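Local coordinates for protein probable mannosyltransferase KTR4 (Saccharomyces cerevisiae, PDB 5A07) that is a probable mannosyltransferase of the GT-A glycosyltransferase clan, whose lumenal part is modelled here with guanosine-5'-diphosphate and a manganese ion, at residues Trp174-Pro177 with Asp178-Arg182; His206-Cys209 with Arg210-Lys214; Met338-Leu341 with Glu342-Gly346; Trp352-Ala355 with Pro356-Leu360. All blocks are in the same frame, centred on the assembly; numbering follows the deposited sequence.

Four local contacts, in series along the chain, illustrate how a loop and three helices of a GT-A glycosyltransferase pack together beside a nucleotide pocket. Contact 1 lies in the loop after strand 164-168 and runs into the start of helix 182-194; contact 2 lies on helix 203-214, contact 3 at the end of helix 332-344, and contact 4 at the start of helix 354-365. Contact 2 touches the other three, with centres about 10 to 12 Å away, whereas contacts 1 and 4 do not meet. The Arg210-Glu342 salt bridge joins contacts 2 and 3. Contacts 1 and 2 reach the guanosine-5'-diphosphate directly, while the other two helices pack against helix 203-214.

Contact 1: Trp174-Pro177 with Asp178-Arg182; sequences WNMP and DSIDR. With GDP (guanosine-5'-diphosphate), chain F.
Pro177 and Ile180 close a type I beta turn, in which Ile180 N donates to Pro177 O at 3.3 Å with a nearly straight N-H...O angle of 165°, the donor standing above the carbonyl plane. A water bridges the bend, donating to both Pro177 O and Ile180 O, so the proline carbonyl receives two hydrogens. The side chains of Met176 and Ile180 pack against each other. Met176 leaves its backbone with CG anti to N (chi1 -176°), runs extended to the sulfur and bends only at its end; its SD then lies 3.6 Å from Ile180 CG2, the two side chains crossing at about a right angle. On the proline side, Ile180 CG1 approaches Pro177 CD at 4.0 Å, while Ser179 OG comes within 3.4 Å of Pro177 CG. This loop follows strand 164-168 of the parallel part of the GT-A sheet and leads into helix 182-194, where Asp181 is the N-cap residue. Arg182, in the first turn of that helix, folds back through a bend at chi3 (-77°) and lays its guanidinium over Met176: SD sits over one face, toward the rim, 3.7 Å from NH2. The thioether thus covers a flat cation whose NH2 is salt-bridged to Glu203 on helix 203-214. Tyr348 packs on Met176, Pro177 and Ile180. At the other end of the loop the buried Trp174 ring belongs to the guanosine-5'-diphosphate pocket, its CZ2 lying 3.7 Å from O6 of the guanine, and it also meets the ring of Phe211.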
loop_
_atom_site.group_PDB
_atom_site.type_symbol
_atom_site.label_atom_id
_atom_site.label_comp_id
_atom_site.label_asym_id
_atom_site.label_seq_id
_atom_site.Cartn_x
_atom_site.Cartn_y
_atom_site.Cartn_z
ATOM N N TRP B 174 19.196 -7.665 2.898
ATOM C CA TRP B 174 18.211 -8.496 2.200
ATOM C C TRP B 174 17.999 -9.849 2.888
ATOM O O TRP B 174 16.884 -10.238 3.182
ATOM C CB TRP B 174 18.645 -8.696 0.733
ATOM C CG TRP B 174 17.721 -9.555 -0.034
ATOM C CD1 TRP B 174 17.836 -10.880 -0.228
ATOM C CD2 TRP B 174 16.475 -9.159 -0.621
ATOM N NE1 TRP B 174 16.768 -11.341 -0.902
ATOM C CE2 TRP B 174 15.929 -10.295 -1.189
ATOM C CE3 TRP B 174 15.799 -7.927 -0.741
ATOM C CZ2 TRP B 174 14.714 -10.283 -1.881
ATOM C CZ3 TRP B 174 14.598 -7.894 -1.405
ATOM C CH2 TRP B 174 14.067 -9.071 -1.993
ATOM N N ASN B 175 19.088 -10.580 3.144
ATOM C CA ASN B 175 18.988 -11.961 3.596
ATOM C C ASN B 175 18.426 -12.144 4.999
ATOM O O ASN B 175 18.487 -11.271 5.817
ATOM C CB ASN B 175 20.381 -12.633 3.594
ATOM C CG ASN B 175 20.992 -12.730 2.206
ATOM O OD1 ASN B 175 20.324 -12.936 1.250
ATOM N ND2 ASN B 175 22.276 -12.638 2.145
ATOM N N MET B 176 17.871 -13.323 5.226
ATOM C CA MET B 176 17.440 -13.708 6.559
ATOM C C MET B 176 18.583 -13.400 7.532
ATOM O O MET B 176 19.703 -13.860 7.319
ATOM C CB MET B 176 17.118 -15.190 6.573
ATOM C CG MET B 176 16.570 -15.661 7.925
ATOM S SD MET B 176 16.413 -17.436 7.991
ATOM C CE MET B 176 15.077 -17.790 6.890
ATOM N N PRO B 177 18.311 -12.632 8.596
ATOM C CA PRO B 177 19.345 -12.262 9.576
ATOM C C PRO B 177 19.691 -13.451 10.524
ATOM O O PRO B 177 18.945 -14.469 10.566
ATOM C CB PRO B 177 18.680 -11.158 10.378
ATOM C CG PRO B 177 17.229 -11.507 10.352
ATOM C CD PRO B 177 16.963 -12.180 9.030
ATOM N N ASP B 178 20.796 -13.318 11.259
ATOM C CA ASP B 178 21.238 -14.384 12.214
ATOM C C ASP B 178 20.287 -14.565 13.398
ATOM O O ASP B 178 20.199 -15.644 13.973
ATOM C CB ASP B 178 22.616 -14.064 12.790
ATOM C CG ASP B 178 23.712 -14.087 11.737
ATOM O OD1 ASP B 178 23.624 -14.927 10.796
ATOM O OD2 ASP B 178 24.649 -13.251 11.882
ATOM N N SER B 179 19.557 -13.513 13.742
ATOM C CA SER B 179 18.558 -13.590 14.795
ATOM C C SER B 179 17.541 -14.699 14.564
ATOM O O SER B 179 16.893 -15.114 15.503
ATOM C CB SER B 179 17.870 -12.237 14.932
ATOM O OG SER B 179 17.218 -11.840 13.705
ATOM N N ILE B 180 17.388 -15.203 13.349
ATOM C CA ILE B 180 16.352 -16.200 13.069
ATOM C C ILE B 180 16.919 -17.604 13.181
ATOM O O ILE B 180 17.951 -17.851 12.621
ATOM C CB ILE B 180 15.767 -16.025 11.625
ATOM C CG1 ILE B 180 15.028 -14.690 11.484
ATOM C CG2 ILE B 180 14.859 -17.184 11.208
ATOM C CD1 ILE B 180 13.817 -14.545 12.402
ATOM N N ASP B 181 16.188 -18.520 13.812
ATOM C CA ASP B 181 16.520 -19.921 13.798
ATOM C C ASP B 181 15.947 -20.567 12.556
ATOM O O ASP B 181 14.719 -20.867 12.452
ATOM C CB ASP B 181 15.990 -20.642 15.065
ATOM C CG ASP B 181 16.002 -22.210 14.954
ATOM O OD1 ASP B 181 16.526 -22.845 14.021
ATOM O OD2 ASP B 181 15.424 -22.837 15.826
ATOM N N ARG B 182 16.843 -20.860 11.629
ATOM C CA ARG B 182 16.431 -21.442 10.380
ATOM C C ARG B 182 15.640 -22.736 10.503
ATOM O O ARG B 182 14.700 -23.014 9.691
ATOM C CB ARG B 182 17.637 -21.582 9.488
ATOM C CG ARG B 182 17.313 -22.093 8.111
ATOM C CD ARG B 182 18.557 -22.006 7.276
ATOM N NE ARG B 182 18.859 -20.649 6.807
ATOM C CZ ARG B 182 18.219 -20.062 5.790
ATOM N NH1 ARG B 182 17.203 -20.673 5.189
ATOM N NH2 ARG B 182 18.587 -18.887 5.392
HETATM P PB GDP F . 2.883 -10.273 -4.925
HETATM O O1B GDP F . 2.350 -11.525 -5.510
HETATM O O2B GDP F . 2.838 -10.097 -3.519
HETATM O O3B GDP F . 2.515 -9.084 -5.728
HETATM O O3A GDP F . 4.476 -10.553 -5.064
HETATM P PA GDP F . 5.519 -10.218 -6.211
HETATM O O1A GDP F . 6.280 -11.385 -6.669
HETATM O O2A GDP F . 5.034 -9.353 -7.300
HETATM O "O5'" GDP F . 6.566 -9.382 -5.377
HETATM C "C5'" GDP F . 6.500 -8.010 -4.968
HETATM C "C4'" GDP F . 7.545 -7.133 -5.635
HETATM O "O4'" GDP F . 8.831 -7.589 -5.197
HETATM C "C3'" GDP F . 7.543 -7.178 -7.154
HETATM O "O3'" GDP F . 8.011 -5.901 -7.655
HETATM C "C2'" GDP F . 8.539 -8.309 -7.455
HETATM O "O2'" GDP F . 9.181 -8.135 -8.711
HETATM C "C1'" GDP F . 9.519 -8.096 -6.357
HETATM N N9 GDP F . 10.189 -9.335 -5.892
HETATM C C8 GDP F . 9.645 -10.433 -5.307
HETATM N N7 GDP F . 10.661 -11.328 -4.975
HETATM C C5 GDP F . 11.841 -10.745 -5.349
HETATM C C6 GDP F . 13.259 -11.145 -5.269
HETATM O O6 GDP F . 13.453 -12.283 -4.732
HETATM N N1 GDP F . 14.175 -10.306 -5.770
HETATM C C2 GDP F . 13.836 -9.105 -6.373
HETATM N N2 GDP F . 14.795 -8.325 -6.858
HETATM N N3 GDP F . 12.535 -8.692 -6.476
HETATM C C4 GDP F . 11.550 -9.434 -5.939
HETATM O O HOH W 1 19.354 -17.135 10.293
#

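Contact 2: His206-Cys209 with Arg210-Lys214; sequences HNMC and RFYSK. With GDP (guanosine-5'-diphosphate), chain F.
Cys209 O takes two hydrogens from Ser213: OG donates at 2.7 Å and the backbone N at 3.0 Å, reaching the oxygen from opposite faces of its carbonyl plane. The serine hydroxyl is placed for this by a chi1 of -63°, with OG beside its own backbone N. One residue earlier, Tyr212 N donates to Met208 O at 2.8 Å, and Phe211 N and Arg210 N bond to Asn207 O and His206 O in the same i to i+4 pattern of an alpha helix. Water donates a further hydrogen to Asn207 O and weakly accepts one from Arg210 NH1. The extended arginine carries its guanidinium on to a salt bridge with Glu342. Toward the ligand, Met208 lies beside Tyr212, with SD in the ring plane at its edge, 4.0 Å from CD2: a Met-aromatic contact. Bends at chi2 and chi3 turn the same thioether along the ribose of guanosine-5'-diphosphate, where Met208 CG comes within 3.4 Å of O4'. Arg230 adds a cation-pi contact to the Tyr212 ring. The sulfur touches both the tyrosine edge and the C5' side of the ribose, so the thioether gives the sugar a flexible, mainly nonpolar contact, carried on a turn held by successive i to i+4 bonds.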
loop_
_atom_site.group_PDB
_atom_site.type_symbol
_atom_site.label_atom_id
_atom_site.label_comp_id
_atom_site.label_asym_id
_atom_site.label_seq_id
_atom_site.Cartn_x
_atom_site.Cartn_y
_atom_site.Cartn_z
ATOM N N HIS B 206 9.677 -13.882 1.847
ATOM C CA HIS B 206 9.902 -13.360 3.174
ATOM C C HIS B 206 10.883 -12.192 3.167
ATOM O O HIS B 206 10.667 -11.147 3.775
ATOM C CB HIS B 206 10.411 -14.490 4.089
ATOM C CG HIS B 206 9.413 -15.557 4.365
ATOM N ND1 HIS B 206 8.741 -15.637 5.573
ATOM C CD2 HIS B 206 8.979 -16.625 3.630
ATOM C CE1 HIS B 206 7.975 -16.721 5.583
ATOM N NE2 HIS B 206 8.089 -17.341 4.413
ATOM N N ASN B 207 12.006 -12.346 2.483
ATOM C CA ASN B 207 13.007 -11.300 2.421
ATOM C C ASN B 207 12.424 -10.063 1.762
ATOM O O ASN B 207 12.754 -8.990 2.177
ATOM C CB ASN B 207 14.242 -11.731 1.595
ATOM C CG ASN B 207 15.036 -12.846 2.296
ATOM O OD1 ASN B 207 14.909 -13.101 3.513
ATOM N ND2 ASN B 207 15.881 -13.485 1.540
ATOM N N MET B 208 11.651 -10.250 0.705
ATOM C CA MET B 208 11.039 -9.105 0.020
ATOM C C MET B 208 10.092 -8.317 0.937
ATOM O O MET B 208 10.149 -7.097 1.015
ATOM C CB MET B 208 10.328 -9.587 -1.193
ATOM C CG MET B 208 9.628 -8.464 -1.999
ATOM S SD MET B 208 7.955 -8.061 -1.388
ATOM C CE MET B 208 6.976 -9.541 -1.599
ATOM N N CYS B 209 9.265 -9.036 1.642
ATOM C CA CYS B 209 8.291 -8.398 2.541
ATOM C C CYS B 209 8.962 -7.571 3.608
ATOM O O CYS B 209 8.598 -6.419 3.949
ATOM C CB CYS B 209 7.413 -9.457 3.172
ATOM S SG CYS B 209 6.222 -10.258 2.113
ATOM N N ARG B 210 10.011 -8.155 4.176
ATOM C CA ARG B 210 10.785 -7.429 5.144
ATOM C C ARG B 210 11.512 -6.208 4.546
ATOM O O ARG B 210 11.511 -5.093 5.153
ATOM C CB ARG B 210 11.783 -8.418 5.762
ATOM C CG ARG B 210 12.838 -7.753 6.655
ATOM C CD ARG B 210 13.520 -8.920 7.426
ATOM N NE ARG B 210 14.701 -8.489 8.128
ATOM C CZ ARG B 210 15.958 -8.642 7.698
ATOM N NH1 ARG B 210 16.204 -9.201 6.540
ATOM N NH2 ARG B 210 16.973 -8.294 8.486
ATOM N N PHE B 211 12.138 -6.385 3.362
ATOM C CA PHE B 211 12.855 -5.293 2.706
ATOM C C PHE B 211 11.846 -4.135 2.383
ATOM O O PHE B 211 12.157 -2.971 2.623
ATOM C CB PHE B 211 13.463 -5.789 1.391
ATOM C CG PHE B 211 14.096 -4.719 0.565
ATOM C CD1 PHE B 211 15.378 -4.269 0.835
ATOM C CD2 PHE B 211 13.439 -4.177 -0.520
ATOM C CE1 PHE B 211 15.963 -3.236 0.122
ATOM C CE2 PHE B 211 14.022 -3.126 -1.270
ATOM C CZ PHE B 211 15.298 -2.649 -0.944
ATOM N N TYR B 212 10.697 -4.497 1.831
ATOM C CA TYR B 212 9.686 -3.409 1.480
ATOM C C TYR B 212 9.064 -2.772 2.732
ATOM O O TYR B 212 8.590 -1.619 2.692
ATOM C CB TYR B 212 8.636 -3.925 0.487
ATOM C CG TYR B 212 8.811 -3.374 -0.921
ATOM C CD1 TYR B 212 9.092 -2.022 -1.127
ATOM C CD2 TYR B 212 8.683 -4.203 -2.075
ATOM C CE1 TYR B 212 9.239 -1.505 -2.405
ATOM C CE2 TYR B 212 8.784 -3.666 -3.345
ATOM C CZ TYR B 212 9.063 -2.328 -3.516
ATOM O OH TYR B 212 9.174 -1.764 -4.806
ATOM N N SER B 213 9.124 -3.472 3.870
ATOM C CA SER B 213 8.603 -2.936 5.124
ATOM C C SER B 213 9.580 -1.950 5.688
ATOM O O SER B 213 9.212 -0.809 6.038
ATOM C CB SER B 213 8.317 -4.031 6.184
ATOM O OG SER B 213 7.306 -4.961 5.782
ATOM N N LYS B 214 10.857 -2.346 5.787
ATOM C CA LYS B 214 11.781 -1.579 6.678
ATOM C C LYS B 214 13.129 -1.146 6.157
ATOM O O LYS B 214 13.843 -0.395 6.829
ATOM C CB LYS B 214 11.984 -2.359 8.003
ATOM C CG LYS B 214 12.963 -3.535 7.915
ATOM C CD LYS B 214 13.012 -4.235 9.282
ATOM C CE LYS B 214 14.303 -4.974 9.579
ATOM N NZ LYS B 214 15.472 -4.084 9.392
HETATM P PB GDP F . 2.883 -10.273 -4.925
HETATM O O1B GDP F . 2.350 -11.525 -5.510
HETATM O O2B GDP F . 2.838 -10.097 -3.519
HETATM O O3B GDP F . 2.515 -9.084 -5.728
HETATM O O3A GDP F . 4.476 -10.553 -5.064
HETATM P PA GDP F . 5.519 -10.218 -6.211
HETATM O O1A GDP F . 6.280 -11.385 -6.669
HETATM O O2A GDP F . 5.034 -9.353 -7.300
HETATM O "O5'" GDP F . 6.566 -9.382 -5.377
HETATM C "C5'" GDP F . 6.500 -8.010 -4.968
HETATM C "C4'" GDP F . 7.545 -7.133 -5.635
HETATM O "O4'" GDP F . 8.831 -7.589 -5.197
HETATM C "C3'" GDP F . 7.543 -7.178 -7.154
HETATM O "O3'" GDP F . 8.011 -5.901 -7.655
HETATM C "C2'" GDP F . 8.539 -8.309 -7.455
HETATM O "O2'" GDP F . 9.181 -8.135 -8.711
HETATM C "C1'" GDP F . 9.519 -8.096 -6.357
HETATM N N9 GDP F . 10.189 -9.335 -5.892
HETATM C C8 GDP F . 9.645 -10.433 -5.307
HETATM N N7 GDP F . 10.661 -11.328 -4.975
HETATM C C5 GDP F . 11.841 -10.745 -5.349
HETATM C C6 GDP F . 13.259 -11.145 -5.269
HETATM O O6 GDP F . 13.453 -12.283 -4.732
HETATM N N1 GDP F . 14.175 -10.306 -5.770
HETATM C C2 GDP F . 13.836 -9.105 -6.373
HETATM N N2 GDP F . 14.795 -8.325 -6.858
HETATM N N3 GDP F . 12.535 -8.692 -6.476
HETATM C C4 GDP F . 11.550 -9.434 -5.939
HETATM O O HOH W 2 14.881 -8.716 3.861
#

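Contact 3: Met338-Leu341 with Glu342-Gly346; sequences MQYL and EEKGG
Glu342 CB rests against the preceding turn of helix 332-344, 3.3 Å from Gln339 O, while Glu342 N donates to Met338 O at 2.8 Å. CG stands anti to the backbone N (chi1 175°) and a bend at chi2 then swings the carboxylate off the helix, where OE1 forms a salt bridge with Arg210 of helix 203-214. Gln339 instead turns toward the end of the helix. Its NE2 donates to Glu343 OE2 at 3.0 Å with an N-H...O angle of 151°, meeting the oxygen from above the carboxylate plane; the two side chains cross at about a right angle, with amide and carboxylate planes 47° apart. On another side of the helix Tyr340 and Lys344 run side by side in the same direction, the ring carbon CE2 lying 4.0 Å from Lys344 CD, and Phe279 of helix 272-282 meets the tyrosine ring. Gly345 ends the helix: its N still donates to Leu341 O at 3.2 Å, but its phi is positive, and it serves at once as N-cap residue of the short helix 346-349. Two consecutive acids are thus sent to different partners, Glu343 to an amide on the same exposed surface and Glu342 to an arginine across the helix interface, a pairing that probably favours its ionised form.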
loop_
_atom_site.group_PDB
_atom_site.type_symbol
_atom_site.label_atom_id
_atom_site.label_comp_id
_atom_site.label_asym_id
_atom_site.label_seq_id
_atom_site.Cartn_x
_atom_site.Cartn_y
_atom_site.Cartn_z
ATOM N N MET B 338 9.452 -0.738 13.205
ATOM C CA MET B 338 10.144 -1.746 12.360
ATOM C C MET B 338 11.173 -2.583 13.195
ATOM O O MET B 338 11.237 -3.817 13.086
ATOM C CB MET B 338 10.883 -1.061 11.172
ATOM C CG MET B 338 9.987 -0.414 10.117
ATOM S SD MET B 338 8.694 -1.524 9.514
ATOM C CE MET B 338 7.319 -0.944 10.482
ATOM N N GLN B 339 11.975 -1.899 13.976
ATOM C CA GLN B 339 12.898 -2.591 14.919
ATOM C C GLN B 339 12.221 -3.607 15.844
ATOM O O GLN B 339 12.653 -4.785 15.955
ATOM C CB GLN B 339 13.695 -1.587 15.742
ATOM C CG GLN B 339 14.911 -2.247 16.436
ATOM C CD GLN B 339 15.647 -3.368 15.593
ATOM O OE1 GLN B 339 16.174 -3.111 14.493
ATOM N NE2 GLN B 339 15.644 -4.628 16.111
ATOM N N TYR B 340 11.079 -3.218 16.381
ATOM C CA TYR B 340 10.294 -4.104 17.218
ATOM C C TYR B 340 9.846 -5.334 16.462
ATOM O O TYR B 340 9.989 -6.506 16.925
ATOM C CB TYR B 340 9.071 -3.334 17.787
ATOM C CG TYR B 340 8.351 -4.057 18.909
ATOM C CD1 TYR B 340 8.708 -3.870 20.246
ATOM C CD2 TYR B 340 7.307 -4.910 18.630
ATOM C CE1 TYR B 340 8.025 -4.515 21.255
ATOM C CE2 TYR B 340 6.640 -5.591 19.642
ATOM C CZ TYR B 340 7.008 -5.379 20.953
ATOM O OH TYR B 340 6.351 -6.035 21.950
ATOM N N LEU B 341 9.330 -5.114 15.250
ATOM C CA LEU B 341 8.915 -6.289 14.490
ATOM C C LEU B 341 10.125 -7.175 14.102
ATOM O O LEU B 341 9.976 -8.388 13.970
ATOM C CB LEU B 341 8.141 -5.859 13.210
ATOM C CG LEU B 341 6.855 -5.037 13.468
ATOM C CD1 LEU B 341 6.198 -4.641 12.133
ATOM C CD2 LEU B 341 5.871 -5.787 14.336
ATOM N N GLU B 342 11.245 -6.551 13.796
ATOM C CA GLU B 342 12.486 -7.292 13.435
ATOM C C GLU B 342 12.835 -8.251 14.594
ATOM O O GLU B 342 12.997 -9.441 14.366
ATOM C CB GLU B 342 13.628 -6.312 13.165
ATOM C CG GLU B 342 15.004 -6.944 12.885
ATOM C CD GLU B 342 15.082 -7.759 11.585
ATOM O OE1 GLU B 342 14.076 -7.931 10.849
ATOM O OE2 GLU B 342 16.186 -8.231 11.241
ATOM N N GLU B 343 12.774 -7.740 15.823
ATOM C CA GLU B 343 13.047 -8.535 17.040
ATOM C C GLU B 343 12.105 -9.669 17.248
ATOM O O GLU B 343 12.524 -10.725 17.602
ATOM C CB GLU B 343 13.066 -7.665 18.281
ATOM C CG GLU B 343 14.372 -6.902 18.437
ATOM C CD GLU B 343 14.285 -5.593 19.248
ATOM O OE1 GLU B 343 13.293 -5.377 20.003
ATOM O OE2 GLU B 343 15.233 -4.763 19.124
ATOM N N LYS B 344 10.828 -9.507 16.927
ATOM C CA LYS B 344 9.883 -10.614 16.995
ATOM C C LYS B 344 10.104 -11.705 16.012
ATOM O O LYS B 344 9.652 -12.806 16.244
ATOM C CB LYS B 344 8.423 -10.150 16.733
ATOM C CG LYS B 344 7.898 -9.030 17.620
ATOM C CD LYS B 344 7.959 -9.346 19.110
ATOM C CE LYS B 344 7.147 -10.541 19.468
ATOM N NZ LYS B 344 6.758 -10.377 20.906
ATOM N N GLY B 345 10.694 -11.404 14.857
ATOM C CA GLY B 345 10.974 -12.403 13.865
ATOM C C GLY B 345 9.818 -12.830 13.032
ATOM O O GLY B 345 9.916 -13.817 12.264
ATOM N N GLY B 346 8.664 -12.154 13.181
ATOM C CA GLY B 346 7.483 -12.604 12.395
ATOM C C GLY B 346 7.570 -12.477 10.849
ATOM O O GLY B 346 6.792 -13.115 10.157
#

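Contact 4: Trp352-Ala355 with Pro356-Leu360; sequences WGDA and PVRSL
A chi1 of -63° sets Ser359 OG beside its own backbone N, and from there it donates to Ala355 O at 2.7 Å, from above the carbonyl plane; the hydroxyl also bonds to Phe317 N, which fixes its rotation further. Val357, with CG1 anti to its N (chi1 169°), turns CG2 back toward Gly353 O, 3.3 Å away. The alanine carbonyl is gripped twice, since Ser359 N also donates to it, at 3.0 Å and close to the C=O line. Arg358 N bonds to Asp354 O at 2.8 Å, whereas the bond from Val357 N to Gly353 O is long and weak. Pro356, in the first turn, where its lack of an N-H costs no helical bond, lays its ring against that glycine carbonyl, with CG 3.4 Å from Gly353 O; Ala355 CB and Pro356 CD are tight at 3.3 Å. Asp354 OD2 and Arg358 NH2, 4.2 Å apart with the oxygen well out of the guanidinium plane, share only an electrostatic attraction. Each has firmer partners: Arg230 and Thr319 for Asp354 OD2, Glu322 and Tyr212 O for Arg358. Gly353 as N-cap residue and proline in the first turn are classic features of an alpha-helix start, here that of helix 354-365, whose first turns are largely buried; the Asp354 side chain is about 6 Å from the guanosine-5'-diphosphate in this GT-A fold.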
loop_
_atom_site.group_PDB
_atom_site.type_symbol
_atom_site.label_atom_id
_atom_site.label_comp_id
_atom_site.label_asym_id
_atom_site.label_seq_id
_atom_site.Cartn_x
_atom_site.Cartn_y
_atom_site.Cartn_z
ATOM N N TRP B 352 4.584 -12.246 7.463
ATOM C CA TRP B 352 4.060 -10.912 7.539
ATOM C C TRP B 352 4.391 -10.135 6.242
ATOM O O TRP B 352 5.565 -9.966 5.912
ATOM C CB TRP B 352 4.679 -10.171 8.712
ATOM C CG TRP B 352 4.317 -10.658 10.081
ATOM C CD1 TRP B 352 3.377 -11.557 10.398
ATOM C CD2 TRP B 352 4.943 -10.266 11.316
ATOM N NE1 TRP B 352 3.331 -11.723 11.752
ATOM C CE2 TRP B 352 4.301 -10.953 12.333
ATOM C CE3 TRP B 352 5.981 -9.395 11.651
ATOM C CZ2 TRP B 352 4.649 -10.811 13.683
ATOM C CZ3 TRP B 352 6.347 -9.269 13.009
ATOM C CH2 TRP B 352 5.671 -9.969 13.991
ATOM N N GLY B 353 3.367 -9.651 5.536
ATOM C CA GLY B 353 3.538 -8.826 4.341
ATOM C C GLY B 353 3.873 -7.384 4.636
ATOM O O GLY B 353 3.540 -6.841 5.708
ATOM N N ASP B 354 4.535 -6.744 3.690
ATOM C CA ASP B 354 4.787 -5.312 3.804
ATOM C C ASP B 354 3.471 -4.489 3.894
ATOM O O ASP B 354 3.437 -3.457 4.525
ATOM C CB ASP B 354 5.691 -4.781 2.738
ATOM C CG ASP B 354 5.120 -4.944 1.320
ATOM O OD1 ASP B 354 5.176 -6.032 0.753
ATOM O OD2 ASP B 354 4.635 -3.936 0.802
ATOM N N ALA B 355 2.425 -4.972 3.240
ATOM C CA ALA B 355 1.147 -4.262 3.184
ATOM C C ALA B 355 0.473 -4.103 4.582
ATOM O O ALA B 355 0.267 -2.975 5.021
ATOM C CB ALA B 355 0.245 -4.901 2.175
ATOM N N PRO B 356 0.265 -5.188 5.333
ATOM C CA PRO B 356 -0.277 -4.963 6.694
ATOM C C PRO B 356 0.616 -4.192 7.623
ATOM O O PRO B 356 0.156 -3.403 8.440
ATOM C CB PRO B 356 -0.605 -6.396 7.203
ATOM C CG PRO B 356 0.246 -7.309 6.331
ATOM C CD PRO B 356 0.349 -6.619 4.997
ATOM N N VAL B 357 1.917 -4.415 7.529
ATOM C CA VAL B 357 2.868 -3.694 8.342
ATOM C C VAL B 357 2.876 -2.225 8.068
ATOM O O VAL B 357 2.806 -1.388 8.991
ATOM C CB VAL B 357 4.283 -4.294 8.164
ATOM C CG1 VAL B 357 5.379 -3.422 8.792
ATOM C CG2 VAL B 357 4.309 -5.714 8.716
ATOM N N ARG B 358 3.004 -1.847 6.797
ATOM C CA ARG B 358 2.924 -0.411 6.432
ATOM C C ARG B 358 1.590 0.196 6.893
ATOM O O ARG B 358 1.555 1.340 7.394
ATOM C CB ARG B 358 3.043 -0.268 4.883
ATOM C CG ARG B 358 2.930 1.143 4.365
ATOM C CD ARG B 358 4.274 1.700 4.025
ATOM N NE ARG B 358 4.824 1.070 2.817
ATOM C CZ ARG B 358 5.943 0.351 2.777
ATOM N NH1 ARG B 358 6.693 0.179 3.892
ATOM N NH2 ARG B 358 6.350 -0.142 1.619
ATOM N N SER B 359 0.518 -0.564 6.704
ATOM C CA SER B 359 -0.860 -0.086 6.940
ATOM C C SER B 359 -1.131 0.109 8.451
ATOM O O SER B 359 -1.731 1.103 8.835
ATOM C CB SER B 359 -1.896 -1.058 6.375
ATOM O OG SER B 359 -1.757 -1.164 4.970
ATOM N N LEU B 360 -0.587 -0.773 9.280
ATOM C CA LEU B 360 -0.729 -0.598 10.759
ATOM C C LEU B 360 -0.028 0.634 11.251
ATOM O O LEU B 360 -0.568 1.431 12.013
ATOM C CB LEU B 360 -0.206 -1.845 11.523
ATOM C CG LEU B 360 -1.121 -3.006 11.398
ATOM C CD1 LEU B 360 -0.427 -4.303 11.821
ATOM C CD2 LEU B 360 -2.348 -2.842 12.263
#